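Local structure of pyridoxine 4-oxidase (Mesorhizobium loti, 4HA6) at residues A[296-308]-A[410-424]. The protein oxidises the 4-hydroxymethyl group of pyridoxine to the aldehyde pyridoxal, using FAD and molecular oxygen, as a member of the GMC oxidoreductase family. Sequence-based numbering, arbitrary orientation.
Sequences AGNLYAARKPVPP and HRDELAGWRERELLP
Y300 and E421 form a non-hydrogen-bonded antiparallel pair, A301 and R420 the adjoining hydrogen-bonded one, and the register then slips by a residue, since E419 and R420 both face A301: a classic beta bulge. A301 N gives to R420 O and A301 O takes E419 N, both at 2.8 Å. Beyond the bulge R303 N donates a nearly straight hydrogen bond to W417 O, and at the other end L299 O accepts from both L422 N and L423 N. N298 carries the polar side-chain contact. With its CG anti to the backbone N (chi1 -169°), the amide reaches across to the other strand. ND2 donates to L423 O at 2.8 Å, on a lone pair. It also donates to E421 OE1 at 3.0 Å, from above the carboxylate plane. Both acceptors lie within 5° of the amide plane. OD1 takes the Y300 hydroxyl (OH to OD1 2.6 Å) and S405 OG, while E421 is also held by R406 and G425 N. Replacing N298 with a leucine would probably leave the Y300 hydroxyl without this acceptor and take the amide donor away from L423 O and E421 OE1. Strand 418-421 pairs with one side of strand 293-302 in the antiparallel sheet of this GMC oxidoreductase, and strand 355-362 with the other, as the backbone bonds alternate: L299 and A301 bond across this contact, N298 and Y300 to L358 and Y356. Y300 presents its ring edge to the face of H410, an offset edge-to-face pair with planes at 70°, and R418 runs alongside the same ring. L299 CD1 packs on L422 CD1 at 3.6 Å. Farther along, R303 bends at chi3 and grips G416 O side-on through NE and NH2, while P307 CD touches W417 CH2 at 3.6 Å.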
loop_
_atom_site.group_PDB
_atom_site.type_symbol
_atom_site.label_atom_id
_atom_site.label_comp_id
_atom_site.label_asym_id
_atom_site.label_seq_id
_atom_site.Cartn_x
_atom_site.Cartn_y
_atom_site.Cartn_z
ATOM N N ALA A 296 6.023 -9.403 14.051
ATOM C CA ALA A 296 5.651 -8.643 15.245
ATOM C C ALA A 296 5.762 -9.524 16.484
ATOM O O ALA A 296 4.784 -10.163 16.874
ATOM C CB ALA A 296 4.218 -8.110 15.115
ATOM N N GLY A 297 6.945 -9.563 17.097
ATOM C CA GLY A 297 8.095 -8.804 16.620
ATOM C C GLY A 297 9.314 -9.185 17.432
ATOM O O GLY A 297 9.216 -9.995 18.360
ATOM N N ASN A 298 10.470 -8.638 17.075
ATOM C CA ASN A 298 11.661 -8.780 17.913
ATOM C C ASN A 298 11.427 -7.845 19.120
ATOM O O ASN A 298 11.826 -6.674 19.103
ATOM C CB ASN A 298 12.897 -8.381 17.092
ATOM C CG ASN A 298 14.211 -8.746 17.759
ATOM O OD1 ASN A 298 15.275 -8.265 17.346
ATOM N ND2 ASN A 298 14.156 -9.609 18.774
ATOM N N LEU A 299 10.735 -8.367 20.138
ATOM C CA LEU A 299 10.207 -7.589 21.263
ATOM C C LEU A 299 11.238 -7.457 22.386
ATOM O O LEU A 299 11.776 -8.471 22.849
ATOM C CB LEU A 299 8.972 -8.307 21.823
ATOM C CG LEU A 299 7.799 -7.569 22.476
ATOM C CD1 LEU A 299 7.414 -8.211 23.827
ATOM C CD2 LEU A 299 8.025 -6.065 22.593
ATOM N N TYR A 300 11.494 -6.225 22.830
ATOM C CA TYR A 300 12.474 -5.955 23.901
ATOM C C TYR A 300 11.856 -5.295 25.131
ATOM O O TYR A 300 11.169 -4.272 25.026
ATOM C CB TYR A 300 13.599 -5.044 23.385
ATOM C CG TYR A 300 14.439 -5.686 22.316
ATOM C CD1 TYR A 300 15.580 -6.405 22.652
ATOM C CD2 TYR A 300 14.078 -5.602 20.965
ATOM C CE1 TYR A 300 16.361 -7.021 21.674
ATOM C CE2 TYR A 300 14.854 -6.215 19.974
ATOM C CZ TYR A 300 15.994 -6.922 20.342
ATOM O OH TYR A 300 16.775 -7.534 19.386
ATOM N N ALA A 301 12.119 -5.859 26.305
ATOM C CA ALA A 301 11.758 -5.182 27.545
ATOM C C ALA A 301 12.609 -3.921 27.643
ATOM O O ALA A 301 13.818 -3.963 27.371
ATOM C CB ALA A 301 12.015 -6.095 28.748
ATOM N N ALA A 302 12.000 -2.799 28.022
ATOM C CA ALA A 302 12.761 -1.550 28.125
ATOM C C ALA A 302 13.337 -1.333 29.522
ATOM O O ALA A 302 12.696 -1.666 30.524
ATOM C CB ALA A 302 11.922 -0.357 27.698
ATOM N N ARG A 303 14.539 -0.759 29.564
ATOM C CA ARG A 303 15.277 -0.493 30.799
ATOM C C ARG A 303 14.691 0.724 31.518
ATOM O O ARG A 303 14.975 0.966 32.692
ATOM C CB ARG A 303 16.757 -0.230 30.468
ATOM C CG ARG A 303 17.705 -0.395 31.645
ATOM C CD ARG A 303 19.145 -0.103 31.249
ATOM N NE ARG A 303 19.235 1.230 30.709
ATOM C CZ ARG A 303 19.496 2.308 31.437
ATOM N NH1 ARG A 303 19.738 2.210 32.748
ATOM N NH2 ARG A 303 19.530 3.485 30.843
ATOM N N LYS A 304 13.889 1.497 30.797
ATOM C CA LYS A 304 13.239 2.677 31.357
ATOM C C LYS A 304 11.983 2.982 30.537
ATOM O O LYS A 304 11.820 2.425 29.455
ATOM C CB LYS A 304 14.215 3.847 31.366
ATOM C CG LYS A 304 14.858 4.181 30.038
ATOM C CD LYS A 304 16.128 4.979 30.315
ATOM C CE LYS A 304 16.662 5.690 29.093
ATOM N NZ LYS A 304 17.804 6.571 29.511
ATOM N N PRO A 305 11.077 3.837 31.054
ATOM C CA PRO A 305 9.820 4.092 30.331
ATOM C C PRO A 305 9.972 4.559 28.874
ATOM O O PRO A 305 10.649 5.549 28.606
ATOM C CB PRO A 305 9.170 5.210 31.156
ATOM C CG PRO A 305 9.682 4.992 32.543
ATOM C CD PRO A 305 11.092 4.486 32.384
ATOM N N VAL A 306 9.328 3.848 27.950
ATOM C CA VAL A 306 9.278 4.246 26.540
ATOM C C VAL A 306 8.197 5.312 26.314
ATOM O O VAL A 306 7.005 5.027 26.431
ATOM C CB VAL A 306 8.976 3.037 25.625
ATOM C CG1 VAL A 306 8.859 3.483 24.176
ATOM C CG2 VAL A 306 10.052 1.983 25.770
ATOM N N PRO A 307 8.615 6.542 25.971
ATOM C CA PRO A 307 7.705 7.678 25.803
ATOM C C PRO A 307 6.978 7.578 24.477
ATOM O O PRO A 307 7.582 7.121 23.507
ATOM C CB PRO A 307 8.652 8.890 25.791
ATOM C CG PRO A 307 10.077 8.321 25.877
ATOM C CD PRO A 307 9.983 6.877 25.545
ATOM N N PRO A 308 5.709 8.018 24.428
ATOM C CA PRO A 308 4.871 7.834 23.237
ATOM C C PRO A 308 5.415 8.628 22.058
ATOM O O PRO A 308 5.975 9.712 22.260
ATOM C CB PRO A 308 3.515 8.397 23.674
ATOM C CG PRO A 308 3.861 9.438 24.688
ATOM C CD PRO A 308 5.069 8.899 25.422
ATOM N N HIS A 410 20.622 -5.793 19.682
ATOM C CA HIS A 410 21.550 -6.034 20.786
ATOM C C HIS A 410 22.796 -5.161 20.735
ATOM O O HIS A 410 23.739 -5.380 21.497
ATOM C CB HIS A 410 21.949 -7.508 20.839
ATOM C CG HIS A 410 20.834 -8.410 21.262
ATOM N ND1 HIS A 410 19.772 -8.716 20.436
ATOM C CD2 HIS A 410 20.599 -9.058 22.430
ATOM C CE1 HIS A 410 18.945 -9.530 21.069
ATOM N NE2 HIS A 410 19.426 -9.757 22.280
ATOM N N ARG A 411 22.806 -4.181 19.835
ATOM C CA ARG A 411 23.945 -3.268 19.748
ATOM C C ARG A 411 24.053 -2.403 21.002
ATOM O O ARG A 411 23.032 -2.014 21.590
ATOM C CB ARG A 411 23.823 -2.357 18.525
ATOM C CG ARG A 411 23.957 -3.075 17.195
ATOM C CD ARG A 411 25.388 -3.595 16.978
ATOM N NE ARG A 411 26.358 -2.501 16.930
ATOM C CZ ARG A 411 27.648 -2.649 16.614
ATOM N NH1 ARG A 411 28.138 -3.851 16.308
ATOM N NH2 ARG A 411 28.453 -1.591 16.600
ATOM N N ASP A 412 25.291 -2.109 21.395
ATOM C CA ASP A 412 25.586 -1.150 22.463
ATOM C C ASP A 412 24.859 0.188 22.308
ATOM O O ASP A 412 24.548 0.847 23.297
ATOM C CB ASP A 412 27.085 -0.871 22.508
ATOM C CG ASP A 412 27.862 -1.959 23.205
ATOM O OD1 ASP A 412 27.232 -2.857 23.814
ATOM O OD2 ASP A 412 29.110 -1.901 23.149
ATOM N N GLU A 413 24.605 0.596 21.068
ATOM C CA GLU A 413 23.908 1.856 20.798
ATOM C C GLU A 413 22.479 1.863 21.337
ATOM O O GLU A 413 21.865 2.928 21.457
ATOM C CB GLU A 413 23.901 2.158 19.297
ATOM C CG GLU A 413 25.277 2.517 18.727
ATOM C CD GLU A 413 26.204 1.315 18.596
ATOM O OE1 GLU A 413 27.403 1.531 18.332
ATOM O OE2 GLU A 413 25.745 0.161 18.743
ATOM N N LEU A 414 21.953 0.682 21.660
ATOM C CA LEU A 414 20.594 0.566 22.221
ATOM C C LEU A 414 20.599 0.125 23.699
ATOM O O LEU A 414 19.543 -0.075 24.302
ATOM C CB LEU A 414 19.744 -0.395 21.377
ATOM C CG LEU A 414 19.032 0.155 20.138
ATOM C CD1 LEU A 414 18.614 -0.994 19.233
ATOM C CD2 LEU A 414 17.814 0.980 20.523
ATOM N N ALA A 415 21.795 -0.001 24.272
ATOM C CA ALA A 415 21.969 -0.416 25.658
ATOM C C ALA A 415 21.303 0.531 26.655
ATOM O O ALA A 415 20.982 0.134 27.782
ATOM C CB ALA A 415 23.448 -0.547 25.976
ATOM N N GLY A 416 21.100 1.781 26.258
ATOM C CA GLY A 416 20.415 2.723 27.128
ATOM C C GLY A 416 18.931 2.406 27.241
ATOM O O GLY A 416 18.271 2.783 28.223
ATOM N N TRP A 417 18.395 1.703 26.245
ATOM C CA TRP A 417 16.955 1.425 26.225
ATOM C C TRP A 417 16.620 -0.018 26.562
ATOM O O TRP A 417 15.556 -0.297 27.128
ATOM C CB TRP A 417 16.357 1.784 24.859
ATOM C CG TRP A 417 16.273 3.242 24.658
ATOM C CD1 TRP A 417 17.191 4.047 24.037
ATOM C CD2 TRP A 417 15.225 4.096 25.108
ATOM N NE1 TRP A 417 16.767 5.358 24.079
ATOM C CE2 TRP A 417 15.559 5.410 24.732
ATOM C CE3 TRP A 417 14.032 3.878 25.799
ATOM C CZ2 TRP A 417 14.739 6.500 25.020
ATOM C CZ3 TRP A 417 13.220 4.952 26.079
ATOM C CH2 TRP A 417 13.572 6.246 25.690
ATOM N N ARG A 418 17.533 -0.923 26.208
ATOM C CA ARG A 418 17.274 -2.357 26.245
ATOM C C ARG A 418 17.496 -2.925 27.639
ATOM O O ARG A 418 18.571 -2.767 28.211
ATOM C CB ARG A 418 18.196 -3.071 25.230
ATOM C CG ARG A 418 17.992 -4.581 25.131
ATOM C CD ARG A 418 19.073 -5.260 24.258
ATOM N NE ARG A 418 20.410 -5.119 24.848
ATOM C CZ ARG A 418 21.362 -4.324 24.368
ATOM N NH1 ARG A 418 21.144 -3.607 23.272
ATOM N NH2 ARG A 418 22.539 -4.249 24.972
ATOM N N GLU A 419 16.487 -3.586 28.195
ATOM C CA GLU A 419 16.702 -4.339 29.431
ATOM C C GLU A 419 17.098 -5.767 29.033
ATOM O O GLU A 419 18.125 -6.292 29.478
ATOM C CB GLU A 419 15.452 -4.297 30.329
ATOM C CG GLU A 419 15.348 -5.409 31.370
ATOM C CD GLU A 419 16.222 -5.181 32.590
ATOM O OE1 GLU A 419 16.917 -4.141 32.659
ATOM O OE2 GLU A 419 16.203 -6.052 33.490
ATOM N N ARG A 420 16.294 -6.366 28.157
ATOM C CA ARG A 420 16.589 -7.673 27.570
ATOM C C ARG A 420 15.573 -7.985 26.473
ATOM O O ARG A 420 14.506 -7.358 26.403
ATOM C CB ARG A 420 16.521 -8.777 28.624
ATOM C CG ARG A 420 15.119 -8.979 29.181
ATOM C CD ARG A 420 14.994 -10.309 29.916
ATOM N NE ARG A 420 13.599 -10.637 30.211
ATOM C CZ ARG A 420 12.900 -10.091 31.203
ATOM N NH1 ARG A 420 13.464 -9.185 31.993
ATOM N NH2 ARG A 420 11.634 -10.444 31.405
ATOM N N GLU A 421 15.899 -8.963 25.626
ATOM C CA GLU A 421 14.975 -9.422 24.594
ATOM C C GLU A 421 13.897 -10.286 25.230
ATOM O O GLU A 421 14.203 -11.174 26.034
ATOM C CB GLU A 421 15.717 -10.245 23.536
ATOM C CG GLU A 421 14.889 -10.615 22.309
ATOM C CD GLU A 421 15.644 -11.529 21.345
ATOM O OE1 GLU A 421 16.279 -11.021 20.399
ATOM O OE2 GLU A 421 15.597 -12.761 21.529
ATOM N N LEU A 422 12.641 -10.020 24.888
ATOM C CA LEU A 422 11.544 -10.894 25.293
ATOM C C LEU A 422 11.252 -11.936 24.190
ATOM O O LEU A 422 11.038 -13.110 24.477
ATOM C CB LEU A 422 10.296 -10.068 25.635
ATOM C CG LEU A 422 10.481 -9.022 26.752
ATOM C CD1 LEU A 422 9.263 -8.097 26.913
ATOM C CD2 LEU A 422 10.794 -9.704 28.078
ATOM N N LEU A 423 11.258 -11.501 22.933
ATOM C CA LEU A 423 10.991 -12.394 21.794
ATOM C C LEU A 423 12.003 -12.138 20.653
ATOM O O LEU A 423 12.333 -10.979 20.362
ATOM C CB LEU A 423 9.559 -12.192 21.279
ATOM C CG LEU A 423 8.360 -12.321 22.221
ATOM C CD1 LEU A 423 7.074 -11.873 21.525
ATOM C CD2 LEU A 423 8.190 -13.741 22.727
ATOM N N PRO A 424 12.464 -13.203 19.967
ATOM C CA PRO A 424 12.045 -14.598 20.128
ATOM C C PRO A 424 12.805 -15.331 21.210
ATOM O O PRO A 424 12.440 -16.455 21.541
ATOM C CB PRO A 424 12.389 -15.224 18.767
ATOM C CG PRO A 424 13.579 -14.471 18.305
ATOM C CD PRO A 424 13.370 -13.039 18.808
#